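Local coordinates for Endoglucanase(Endo-1,4-beta-glucanase)protein (Pseudomonas stutzeri, PDB 6R2J) that probably hydrolyses internal beta-1,4-glucosidic bonds of cellulose as a family 5 endoglucanase, and holds the disaccharide cellobiose in its sugar-binding cleft, at residues 143-148 with 173-178; 180-185 with 205-210; 247-252 with 279-284. All blocks are in the same frame, centred on the assembly; numbering follows the deposited sequence.

Contact 1 of 3, residues 143-148 with 173-178. With BGC (beta-D-glucopyranose), chain E; BGC (beta-D-glucopyranose), chain B.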
loop_
_atom_site.group_PDB
_atom_site.type_symbol
_atom_site.label_atom_id
_atom_site.label_comp_id
_atom_site.label_asym_id
_atom_site.label_seq_id
_atom_site.Cartn_x
_atom_site.Cartn_y
_atom_site.Cartn_z
ATOM N N ASN A 143 1.079 5.610 -5.272
ATOM C CA ASN A 143 0.607 6.030 -3.961
ATOM C C ASN A 143 0.010 7.445 -3.984
ATOM O O ASN A 143 0.626 8.410 -4.470
ATOM C CB ASN A 143 1.772 5.947 -2.957
ATOM C CG ASN A 143 1.394 6.410 -1.541
ATOM O OD1 ASN A 143 0.718 5.686 -0.833
ATOM N ND2 ASN A 143 1.834 7.613 -1.137
ATOM N N GLU A 144 -1.201 7.550 -3.451
ATOM C CA GLU A 144 -1.826 8.825 -3.103
ATOM C C GLU A 144 -1.729 9.927 -4.176
ATOM O O GLU A 144 -1.210 11.014 -3.902
ATOM C CB GLU A 144 -1.367 9.318 -1.748
ATOM C CG GLU A 144 -1.817 8.365 -0.608
ATOM C CD GLU A 144 -1.494 8.852 0.813
ATOM O OE1 GLU A 144 -0.881 9.928 0.990
ATOM O OE2 GLU A 144 -1.841 8.100 1.764
ATOM N N PRO A 145 -2.286 9.697 -5.356
ATOM C CA PRO A 145 -2.464 10.807 -6.300
ATOM C C PRO A 145 -3.201 11.959 -5.649
ATOM O O PRO A 145 -4.178 11.765 -4.930
ATOM C CB PRO A 145 -3.291 10.209 -7.440
ATOM C CG PRO A 145 -3.540 8.801 -7.092
ATOM C CD PRO A 145 -2.815 8.410 -5.840
ATOM N N HIS A 146 -2.741 13.174 -5.919
ATOM C CA HIS A 146 -3.471 14.326 -5.431
ATOM C C HIS A 146 -3.174 15.509 -6.320
ATOM O O HIS A 146 -2.081 15.610 -6.882
ATOM C CB HIS A 146 -3.077 14.674 -3.996
ATOM C CG HIS A 146 -1.655 15.131 -3.849
ATOM N ND1 HIS A 146 -1.296 16.455 -3.724
ATOM C CD2 HIS A 146 -0.501 14.431 -3.783
ATOM C CE1 HIS A 146 0.015 16.546 -3.573
ATOM N NE2 HIS A 146 0.520 15.331 -3.608
ATOM N N SER A 147 -4.176 16.382 -6.448
ATOM C CA SER A 147 -4.051 17.606 -7.232
ATOM C C SER A 147 -3.413 17.321 -8.582
ATOM O O SER A 147 -2.440 17.962 -8.977
ATOM C CB SER A 147 -3.271 18.687 -6.476
ATOM O OG SER A 147 -3.837 18.948 -5.190
ATOM N N THR A 148 -3.953 16.338 -9.292
ATOM C CA THR A 148 -3.363 15.952 -10.573
ATOM C C THR A 148 -4.035 16.614 -11.777
ATOM O O THR A 148 -3.735 16.252 -12.916
ATOM C CB THR A 148 -3.285 14.433 -10.757
ATOM O OG1 THR A 148 -4.610 13.905 -10.919
ATOM C CG2 THR A 148 -2.572 13.777 -9.582
ATOM N N PHE A 173 -2.912 -2.806 -8.112
ATOM C CA PHE A 173 -3.640 -2.017 -7.127
ATOM C C PHE A 173 -3.766 -0.575 -7.601
ATOM O O PHE A 173 -2.761 0.093 -7.918
ATOM C CB PHE A 173 -2.960 -2.138 -5.763
ATOM C CG PHE A 173 -2.932 -3.577 -5.260
ATOM C CD1 PHE A 173 -2.017 -4.486 -5.748
ATOM C CD2 PHE A 173 -3.849 -4.028 -4.317
ATOM C CE1 PHE A 173 -2.022 -5.784 -5.310
ATOM C CE2 PHE A 173 -3.820 -5.342 -3.858
ATOM C CZ PHE A 173 -2.924 -6.197 -4.370
ATOM N N ILE A 174 -5.014 -0.119 -7.661
ATOM C CA ILE A 174 -5.362 1.188 -8.189
ATOM C C ILE A 174 -5.842 2.069 -7.034
ATOM O O ILE A 174 -6.881 1.803 -6.415
ATOM C CB ILE A 174 -6.427 1.087 -9.298
ATOM C CG1 ILE A 174 -5.994 0.109 -10.403
ATOM C CG2 ILE A 174 -6.730 2.496 -9.894
ATOM C CD1 ILE A 174 -4.759 0.509 -11.184
ATOM N N GLU A 175 -5.111 3.148 -6.785
ATOM C CA GLU A 175 -5.541 4.223 -5.913
ATOM C C GLU A 175 -6.276 5.318 -6.702
ATOM O O GLU A 175 -6.211 5.400 -7.947
ATOM C CB GLU A 175 -4.310 4.791 -5.168
ATOM C CG GLU A 175 -3.615 3.690 -4.357
ATOM C CD GLU A 175 -2.507 4.182 -3.465
ATOM O OE1 GLU A 175 -2.696 5.230 -2.830
ATOM O OE2 GLU A 175 -1.442 3.488 -3.396
ATOM N N GLY A 176 -7.015 6.143 -5.956
ATOM C CA GLY A 176 -7.740 7.261 -6.498
ATOM C C GLY A 176 -7.225 8.601 -5.988
ATOM O O GLY A 176 -6.305 8.713 -5.181
ATOM N N GLU A 177 -7.872 9.636 -6.491
ATOM C CA GLU A 177 -7.547 11.024 -6.212
ATOM C C GLU A 177 -7.878 11.379 -4.746
ATOM O O GLU A 177 -8.309 10.538 -3.923
ATOM C CB GLU A 177 -8.219 11.864 -7.307
ATOM C CG GLU A 177 -8.171 13.359 -7.296
ATOM C CD GLU A 177 -6.790 13.988 -7.339
ATOM O OE1 GLU A 177 -6.458 14.486 -6.272
ATOM O OE2 GLU A 177 -6.086 14.052 -8.392
ATOM N N ARG A 178 -7.574 12.635 -4.407
ATOM C CA ARG A 178 -7.690 13.127 -3.044
ATOM C C ARG A 178 -6.908 12.268 -2.054
ATOM O O ARG A 178 -7.406 11.905 -0.985
ATOM C CB ARG A 178 -9.143 13.253 -2.590
ATOM C CG ARG A 178 -9.320 14.367 -1.543
ATOM C CD ARG A 178 -10.310 13.960 -0.473
ATOM N NE ARG A 178 -10.106 14.755 0.747
ATOM C CZ ARG A 178 -9.047 14.643 1.551
ATOM N NH1 ARG A 178 -8.087 13.732 1.278
ATOM N NH2 ARG A 178 -8.949 15.441 2.627
HETATM C C2 BGC E . -6.228 12.063 2.876
HETATM C C3 BGC E . -6.462 10.656 2.426
HETATM C C4 BGC E . -5.162 9.974 2.699
HETATM C C5 BGC E . -4.367 10.442 3.878
HETATM C C6 BGC E . -3.191 9.514 3.888
HETATM C C1 BGC E . -5.254 12.542 3.983
HETATM O O2 BGC E . -7.577 12.686 2.896
HETATM O O3 BGC E . -6.795 10.565 1.036
HETATM O O4 BGC E . -5.640 8.649 2.661
HETATM O O5 BGC E . -3.978 11.874 3.617
HETATM O O6 BGC E . -2.146 10.154 4.668
HETATM C C2 BGC B . -2.246 15.587 3.802
HETATM C C3 BGC B . -3.061 14.414 3.323
HETATM C C4 BGC B . -4.390 14.677 3.977
HETATM C C5 BGC B . -5.028 16.050 3.578
HETATM C C6 BGC B . -6.326 16.403 4.343
HETATM C C1 BGC B . -2.754 16.881 3.141
HETATM O O1 BGC B . -1.976 18.019 3.339
HETATM O O2 BGC B . -0.867 15.504 3.473
HETATM O O3 BGC B . -2.669 13.120 3.797
HETATM O O4 BGC B . -5.513 13.831 3.774
HETATM O O5 BGC B . -4.168 17.254 3.564
HETATM O O6 BGC B . -7.087 15.210 4.455
#

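Contact 2 of 3, residues 180-185 with 205-210. With BGC (beta-D-glucopyranose), chain E.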
loop_
_atom_site.group_PDB
_atom_site.type_symbol
_atom_site.label_atom_id
_atom_site.label_comp_id
_atom_site.label_asym_id
_atom_site.label_seq_id
_atom_site.Cartn_x
_atom_site.Cartn_y
_atom_site.Cartn_z
ATOM N N SER A 180 -6.098 9.237 -2.268
ATOM C CA SER A 180 -6.760 7.938 -2.134
ATOM C C SER A 180 -7.459 7.789 -0.777
ATOM O O SER A 180 -7.484 6.714 -0.182
ATOM C CB SER A 180 -5.818 6.773 -2.389
ATOM O OG SER A 180 -6.572 5.652 -2.832
ATOM N N SER A 181 -8.091 8.870 -0.333
ATOM C CA SER A 181 -8.947 8.841 0.841
ATOM C C SER A 181 -10.138 7.905 0.673
ATOM O O SER A 181 -10.897 7.995 -0.292
ATOM C CB SER A 181 -9.458 10.262 1.088
ATOM O OG SER A 181 -10.470 10.271 2.068
ATOM N N ALA A 182 -10.323 7.037 1.660
ATOM C CA ALA A 182 -11.458 6.127 1.655
ATOM C C ALA A 182 -12.770 6.864 1.915
ATOM O O ALA A 182 -13.785 6.599 1.257
ATOM C CB ALA A 182 -11.232 5.052 2.717
ATOM N N TYR A 183 -12.769 7.805 2.859
ATOM C CA TYR A 183 -13.992 8.529 3.193
ATOM C C TYR A 183 -14.517 9.308 1.991
ATOM O O TYR A 183 -15.731 9.348 1.733
ATOM C CB TYR A 183 -13.695 9.470 4.378
ATOM C CG TYR A 183 -14.862 10.339 4.738
ATOM C CD1 TYR A 183 -15.953 9.814 5.435
ATOM C CD2 TYR A 183 -14.919 11.675 4.332
ATOM C CE1 TYR A 183 -17.059 10.597 5.726
ATOM C CE2 TYR A 183 -16.026 12.451 4.609
ATOM C CZ TYR A 183 -17.074 11.908 5.309
ATOM O OH TYR A 183 -18.161 12.675 5.598
ATOM N N HIS A 184 -13.608 9.916 1.229
ATOM C CA HIS A 184 -13.974 10.789 0.131
ATOM C C HIS A 184 -14.164 10.042 -1.181
ATOM O O HIS A 184 -14.579 10.674 -2.166
ATOM C CB HIS A 184 -12.894 11.875 -0.056
ATOM C CG HIS A 184 -12.705 12.766 1.142
ATOM N ND1 HIS A 184 -11.699 12.586 2.071
ATOM C CD2 HIS A 184 -13.407 13.848 1.561
ATOM C CE1 HIS A 184 -11.794 13.516 3.010
ATOM N NE2 HIS A 184 -12.818 14.300 2.719
ATOM N N TRP A 185 -13.863 8.733 -1.203
ATOM C CA TRP A 185 -13.815 7.957 -2.436
ATOM C C TRP A 185 -15.060 8.123 -3.308
ATOM O O TRP A 185 -14.912 8.355 -4.520
ATOM C CB TRP A 185 -13.580 6.494 -2.037
ATOM C CG TRP A 185 -13.274 5.686 -3.194
ATOM C CD1 TRP A 185 -14.167 5.162 -4.093
ATOM C CD2 TRP A 185 -11.985 5.312 -3.638
ATOM N NE1 TRP A 185 -13.496 4.514 -5.097
ATOM C CE2 TRP A 185 -12.153 4.569 -4.830
ATOM C CE3 TRP A 185 -10.696 5.534 -3.155
ATOM C CZ2 TRP A 185 -11.058 4.040 -5.551
ATOM C CZ3 TRP A 185 -9.622 5.008 -3.859
ATOM C CH2 TRP A 185 -9.808 4.266 -5.042
ATOM N N ALA A 205 -7.627 2.336 -1.025
ATOM C CA ALA A 205 -7.762 3.615 -0.348
ATOM C C ALA A 205 -6.969 3.566 0.951
ATOM O O ALA A 205 -6.606 2.489 1.449
ATOM C CB ALA A 205 -9.221 3.940 0.008
ATOM N N HIS A 206 -6.759 4.769 1.507
ATOM C CA HIS A 206 -6.057 5.015 2.757
ATOM C C HIS A 206 -7.024 5.660 3.723
ATOM O O HIS A 206 -7.987 6.310 3.315
ATOM C CB HIS A 206 -4.849 5.920 2.520
ATOM C CG HIS A 206 -3.819 5.273 1.652
ATOM N ND1 HIS A 206 -2.705 5.923 1.179
ATOM C CD2 HIS A 206 -3.753 4.015 1.151
ATOM C CE1 HIS A 206 -2.003 5.099 0.421
ATOM N NE2 HIS A 206 -2.595 3.923 0.422
ATOM N N LEU A 207 -6.774 5.452 5.008
ATOM C CA LEU A 207 -7.729 5.900 6.010
ATOM C C LEU A 207 -7.022 6.093 7.340
ATOM O O LEU A 207 -6.453 5.149 7.885
ATOM C CB LEU A 207 -8.866 4.865 6.146
ATOM C CG LEU A 207 -10.049 5.100 7.103
ATOM C CD1 LEU A 207 -11.226 4.213 6.624
ATOM C CD2 LEU A 207 -9.664 4.851 8.557
ATOM N N TYR A 208 -7.087 7.310 7.859
ATOM C CA TYR A 208 -6.560 7.639 9.163
ATOM C C TYR A 208 -7.672 8.236 10.018
ATOM O O TYR A 208 -8.774 8.528 9.548
ATOM C CB TYR A 208 -5.353 8.569 9.034
ATOM C CG TYR A 208 -4.149 7.901 8.407
ATOM C CD1 TYR A 208 -3.254 7.188 9.187
ATOM C CD2 TYR A 208 -3.903 8.004 7.033
ATOM C CE1 TYR A 208 -2.129 6.595 8.619
ATOM C CE2 TYR A 208 -2.815 7.384 6.442
ATOM C CZ TYR A 208 -1.909 6.698 7.238
ATOM O OH TYR A 208 -0.792 6.113 6.690
ATOM N N PHE A 209 -7.379 8.417 11.294
ATOM C CA PHE A 209 -8.420 8.715 12.266
ATOM C C PHE A 209 -8.442 10.163 12.755
ATOM O O PHE A 209 -9.302 10.489 13.586
ATOM C CB PHE A 209 -8.235 7.803 13.486
ATOM C CG PHE A 209 -8.395 6.340 13.200
ATOM C CD1 PHE A 209 -9.065 5.898 12.049
ATOM C CD2 PHE A 209 -7.921 5.403 14.110
ATOM C CE1 PHE A 209 -9.229 4.550 11.805
ATOM C CE2 PHE A 209 -8.113 4.056 13.895
ATOM C CZ PHE A 209 -8.752 3.627 12.730
ATOM N N ASP A 210 -7.482 11.010 12.340
ATOM C CA ASP A 210 -7.436 12.387 12.820
ATOM C C ASP A 210 -8.385 13.275 12.009
ATOM O O ASP A 210 -8.891 12.901 10.939
ATOM C CB ASP A 210 -6.017 12.966 12.918
ATOM C CG ASP A 210 -5.183 12.750 11.677
ATOM O OD1 ASP A 210 -5.571 11.924 10.833
ATOM O OD2 ASP A 210 -4.107 13.387 11.555
HETATM C C2 BGC E . -6.228 12.063 2.876
HETATM C C3 BGC E . -6.462 10.656 2.426
HETATM C C4 BGC E . -5.162 9.974 2.699
HETATM C C5 BGC E . -4.367 10.442 3.878
HETATM C C6 BGC E . -3.191 9.514 3.888
HETATM C C1 BGC E . -5.254 12.542 3.983
HETATM O O2 BGC E . -7.577 12.686 2.896
HETATM O O3 BGC E . -6.795 10.565 1.036
HETATM O O4 BGC E . -5.640 8.649 2.661
HETATM O O5 BGC E . -3.978 11.874 3.617
HETATM O O6 BGC E . -2.146 10.154 4.668
HETATM O O HOH W 1 -10.104 8.696 4.391
#

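Contact 3 of 3, residues 247-252 with 279-284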
loop_
_atom_site.group_PDB
_atom_site.type_symbol
_atom_site.label_atom_id
_atom_site.label_comp_id
_atom_site.label_asym_id
_atom_site.label_seq_id
_atom_site.Cartn_x
_atom_site.Cartn_y
_atom_site.Cartn_z
ATOM N N LYS A 247 -13.032 -5.236 -6.040
ATOM C CA LYS A 247 -12.306 -5.709 -4.864
ATOM C C LYS A 247 -11.545 -4.558 -4.225
ATOM O O LYS A 247 -11.011 -3.699 -4.914
ATOM C CB LYS A 247 -11.309 -6.825 -5.195
ATOM C CG LYS A 247 -11.913 -8.068 -5.834
ATOM C CD LYS A 247 -10.838 -8.847 -6.583
ATOM C CE LYS A 247 -10.275 -8.090 -7.811
ATOM N NZ LYS A 247 -9.331 -8.930 -8.596
ATOM N N GLY A 248 -11.467 -4.574 -2.897
ATOM C CA GLY A 248 -10.775 -3.514 -2.184
ATOM C C GLY A 248 -9.565 -3.879 -1.339
ATOM O O GLY A 248 -9.353 -5.035 -0.972
ATOM N N PHE A 249 -8.811 -2.849 -0.956
ATOM C CA PHE A 249 -7.591 -2.969 -0.167
ATOM C C PHE A 249 -7.462 -1.641 0.580
ATOM O O PHE A 249 -7.492 -0.567 -0.039
ATOM C CB PHE A 249 -6.395 -3.296 -1.089
ATOM C CG PHE A 249 -5.053 -3.299 -0.392
ATOM C CD1 PHE A 249 -4.880 -3.911 0.854
ATOM C CD2 PHE A 249 -3.976 -2.679 -0.978
ATOM C CE1 PHE A 249 -3.638 -3.911 1.500
ATOM C CE2 PHE A 249 -2.732 -2.650 -0.332
ATOM C CZ PHE A 249 -2.561 -3.277 0.907
ATOM N N LEU A 250 -7.385 -1.699 1.908
ATOM C CA LEU A 250 -7.080 -0.502 2.694
ATOM C C LEU A 250 -5.571 -0.443 2.938
ATOM O O LEU A 250 -5.053 -0.927 3.951
ATOM C CB LEU A 250 -7.857 -0.511 3.998
ATOM C CG LEU A 250 -7.927 0.875 4.621
ATOM C CD1 LEU A 250 -8.914 1.844 3.873
ATOM C CD2 LEU A 250 -8.285 0.728 6.093
ATOM N N GLY A 251 -4.865 0.172 1.990
ATOM C CA GLY A 251 -3.411 0.081 1.927
ATOM C C GLY A 251 -2.652 0.818 3.002
ATOM O O GLY A 251 -1.446 0.596 3.163
ATOM N N GLU A 252 -3.302 1.739 3.682
ATOM C CA GLU A 252 -2.670 2.365 4.826
ATOM C C GLU A 252 -3.704 2.794 5.850
ATOM O O GLU A 252 -4.793 3.238 5.501
ATOM C CB GLU A 252 -1.957 3.656 4.486
ATOM C CG GLU A 252 -0.752 3.501 3.611
ATOM C CD GLU A 252 -0.089 4.820 3.347
ATOM O OE1 GLU A 252 -0.374 5.792 4.110
ATOM O OE2 GLU A 252 0.679 4.883 2.359
ATOM N N PRO A 279 -8.647 -6.736 2.731
ATOM C CA PRO A 279 -7.318 -6.674 3.339
ATOM C C PRO A 279 -6.891 -5.231 3.599
ATOM O O PRO A 279 -7.514 -4.259 3.152
ATOM C CB PRO A 279 -6.428 -7.375 2.310
ATOM C CG PRO A 279 -7.125 -7.150 0.964
ATOM C CD PRO A 279 -8.614 -7.083 1.291
ATOM N N SER A 280 -5.808 -5.112 4.365
ATOM C CA SER A 280 -5.326 -3.825 4.834
ATOM C C SER A 280 -3.831 -3.930 5.057
ATOM O O SER A 280 -3.288 -5.026 5.176
ATOM C CB SER A 280 -5.968 -3.462 6.177
ATOM O OG SER A 280 -5.444 -4.258 7.242
ATOM N N ALA A 281 -3.169 -2.781 5.152
ATOM C CA ALA A 281 -1.759 -2.734 5.514
ATOM C C ALA A 281 -1.559 -1.600 6.506
ATOM O O ALA A 281 -1.915 -0.450 6.235
ATOM C CB ALA A 281 -0.862 -2.578 4.274
ATOM N N TYR A 282 -1.044 -1.961 7.679
ATOM C CA TYR A 282 -0.732 -1.007 8.720
ATOM C C TYR A 282 0.445 -0.142 8.310
ATOM O O TYR A 282 1.411 -0.637 7.745
ATOM C CB TYR A 282 -0.354 -1.766 10.003
ATOM C CG TYR A 282 -0.173 -0.822 11.156
ATOM C CD1 TYR A 282 -1.247 -0.447 11.903
ATOM C CD2 TYR A 282 1.055 -0.262 11.452
ATOM C CE1 TYR A 282 -1.121 0.413 12.920
ATOM C CE2 TYR A 282 1.182 0.632 12.441
ATOM C CZ TYR A 282 0.078 0.969 13.179
ATOM O OH TYR A 282 0.149 1.887 14.177
ATOM N N TRP A 283 0.395 1.147 8.672
ATOM C CA TRP A 283 1.498 2.085 8.473
ATOM C C TRP A 283 2.114 2.472 9.817
ATOM O O TRP A 283 1.498 3.242 10.566
ATOM C CB TRP A 283 0.962 3.348 7.803
ATOM C CG TRP A 283 2.118 4.284 7.461
ATOM C CD1 TRP A 283 2.679 5.269 8.255
ATOM C CD2 TRP A 283 2.872 4.281 6.243
ATOM N NE1 TRP A 283 3.736 5.858 7.594
ATOM C CE2 TRP A 283 3.872 5.271 6.362
ATOM C CE3 TRP A 283 2.802 3.528 5.069
ATOM C CZ2 TRP A 283 4.782 5.521 5.333
ATOM C CZ3 TRP A 283 3.663 3.801 4.070
ATOM C CH2 TRP A 283 4.659 4.764 4.205
ATOM N N ALA A 284 3.330 1.992 10.127
ATOM C CA ALA A 284 4.165 1.160 9.263
ATOM C C ALA A 284 5.132 0.439 10.166
ATOM O O ALA A 284 5.335 0.901 11.280
ATOM C CB ALA A 284 4.937 2.012 8.276
#

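Contact 1 of 3, residues 143-148 with 173-178
Glu175 reaches from strand 171-175 to the backbone of Asn143 and Glu144, and its side chain can be followed atom by atom. Glu175 CB rests against the ring of Pro145, 4.0 Å from Pro145 CD, the two side chains crossing at about a right angle. With CG beside the backbone N (chi1 -58°) and the chain extended beyond it, Glu175 CD comes up against the peptide between Asn143 and Glu144. There Glu175 OE1 accepts the Glu144 N-H, 2.8 Å from Glu144 N, in an almost straight bond (175°), the donor standing well above the carboxylate plane. The second oxygen, OE2, lies against Asn143 CA and forms a salt bridge with Arg56, which also donates to Asn143 OD1.

Two residues further on, Glu177 takes hold of the loop itself. Its chain bends at chi2 (60°) and turns the carboxylate back toward residues 146-148. Glu177 OE2 receives two donors: Thr148 OG1 at 2.9 Å, nearly in line with the C-O bond, and Thr148 N at 3.3 Å on the syn side. Glu177 OE1 takes a nearly straight bond from Arg178 N, next to it in the chain, and a weak one from Ser147 N. Between the two acids, Pro145 CG packs 3.4 Å from Gly176 O.

Beyond this framework, Arg178 NH2 donates to O6 of the chain B glucose at 2.6 Å, while the Glu144 side chain turns off toward the sugar cleft and hydrogen-bonds His206. Asn143, Glu144 and Pro145 match the Asn-Glu-Pro signature of family 5, whose glutamate is the acid/base in characterised relatives. The chemistry is that of carboxylates accepting backbone N-H groups and, at Glu177, a threonine hydroxyl: Glu175 is a second-shell residue fixing the peptide of Glu144, and Arg56 probably offsets the cost of burying its charge.

Contact 2 of 3, residues 180-185 with 205-210
In the sugar-binding cleft of this TIM barrel, the loop after helix 177-180 lies along strand 201-206, and Ser181 pairs with His206 in a single parallel beta bridge. His206 N donates to Ser180 O over 2.7 Å, and Ala182 N returns a bond to His206 O over 3.0 Å. One residue of the strand is thus gripped through both its backbone polar atoms.

Apolar side chains pack beside this bridge. Ala182 CB lies 3.6 Å from Ala205 CB and also touches Leu207 CD1, while Trp185 brings CE3 to 3.8 Å from Ala205 CB. Helix 229-244 backs the cluster through Phe237.

On the loop side, Ser181 OG sits anti to the backbone N (chi1 170°), a rotation that brings it to His184 ND1 at 2.6 Å in a hydrogen bond of undecided direction. A water 2.8 Å from Ser181 OG, in a bond whose direction is likewise open, accepts from Tyr183 N and donates weakly to His206 O, linking the turn to the strand. The ring of Tyr183 leans on that of His184, with Tyr183 CD2 over the centre of the imidazole.

The chain E glucose lies between the two segments. Tyr208 presents its ring edge to the sugar, with CE2 3.3 Å from C6 of the glucose, and its OH hydrogen-bonds Glu252. A phenylalanine here would probably keep the edge beside the sugar but leave Glu252 OE1 without its hydroxyl partner. His206, held at NE2 by Glu204, borders the same sugar through CB, near its O4. Substrate-facing residues gathered on the loops that leave the C-terminal ends of the parallel strands are typical of the beta/alpha barrel of family 5 glycosidases.

Contact 3 of 3, residues 247-252 with 279-284
With CG anti to the backbone N (chi1 174°), the Phe249 side chain swings its ring over to the neighbouring strand, where its outer carbons run along the backbone of residues 279-281. Phe249 CD1 packs 3.9 Å from Pro279 CG, and Phe249 CZ lies 3.8 Å from Ala281 CB. One face of the Phe249 ring is occupied from within its own strand by Gly251, whose CA stands 3.5 Å above the plane and toward the rim. A different first torsion, -67° at Glu252, places CG beside the backbone N, and the extended chain then runs side by side with Trp283.

The backbones between these groups are joined at one parallel bridge, Leu250 with Ser280. Leu250 N donates to Pro279 O at 2.8 Å, Ala281 N to Leu250 O at 2.9 Å, and Ser280 CA adds a C-H···O contact to the same Leu250 oxygen. These strands are the seventh and eighth of the beta/alpha barrel, and the eighth in turn adjoins the first. Just before the bridge, Gly248 O is buried without a hydrogen-bonding partner; Gly248 O faces Pro279 CD at 3.1 Å, and proline has no N-H to offer.

At the cleft end, Glu252 CD comes within 3.6 Å of Trp283 CE3, the carboxylate and indole planes 28° apart. OE1 lies above one face toward its rim, and Ala284 CB rests on the opposite face, reached through the cis peptide that follows Trp283. The carboxylate is fixed by a salt bridge from Arg56 to OE2 and by the Tyr208 hydroxyl at OE1, and Ser280 OG is taken up by His14 of the first strand.

Followed from the N terminus, the three contacts come in series: each closes before the next opens, so none nests or crosses. Contact 1 closes a loop of 24 residues, mostly helix 152-166, between the fourth and fifth strands. Contact 2 opens directly afterwards, joins the fifth strand's exit loop to the sixth strand, and closes a span of 19 residues leading into strand 201-206. Contact 3 spans helix 260-276 and pairs the seventh strand with the eighth, which closes the barrel. Side chains of contacts 1 and 2, and of contacts 2 and 3, meet at the cleft, and strands 201-206 and 248-252 are hydrogen-bonded neighbours.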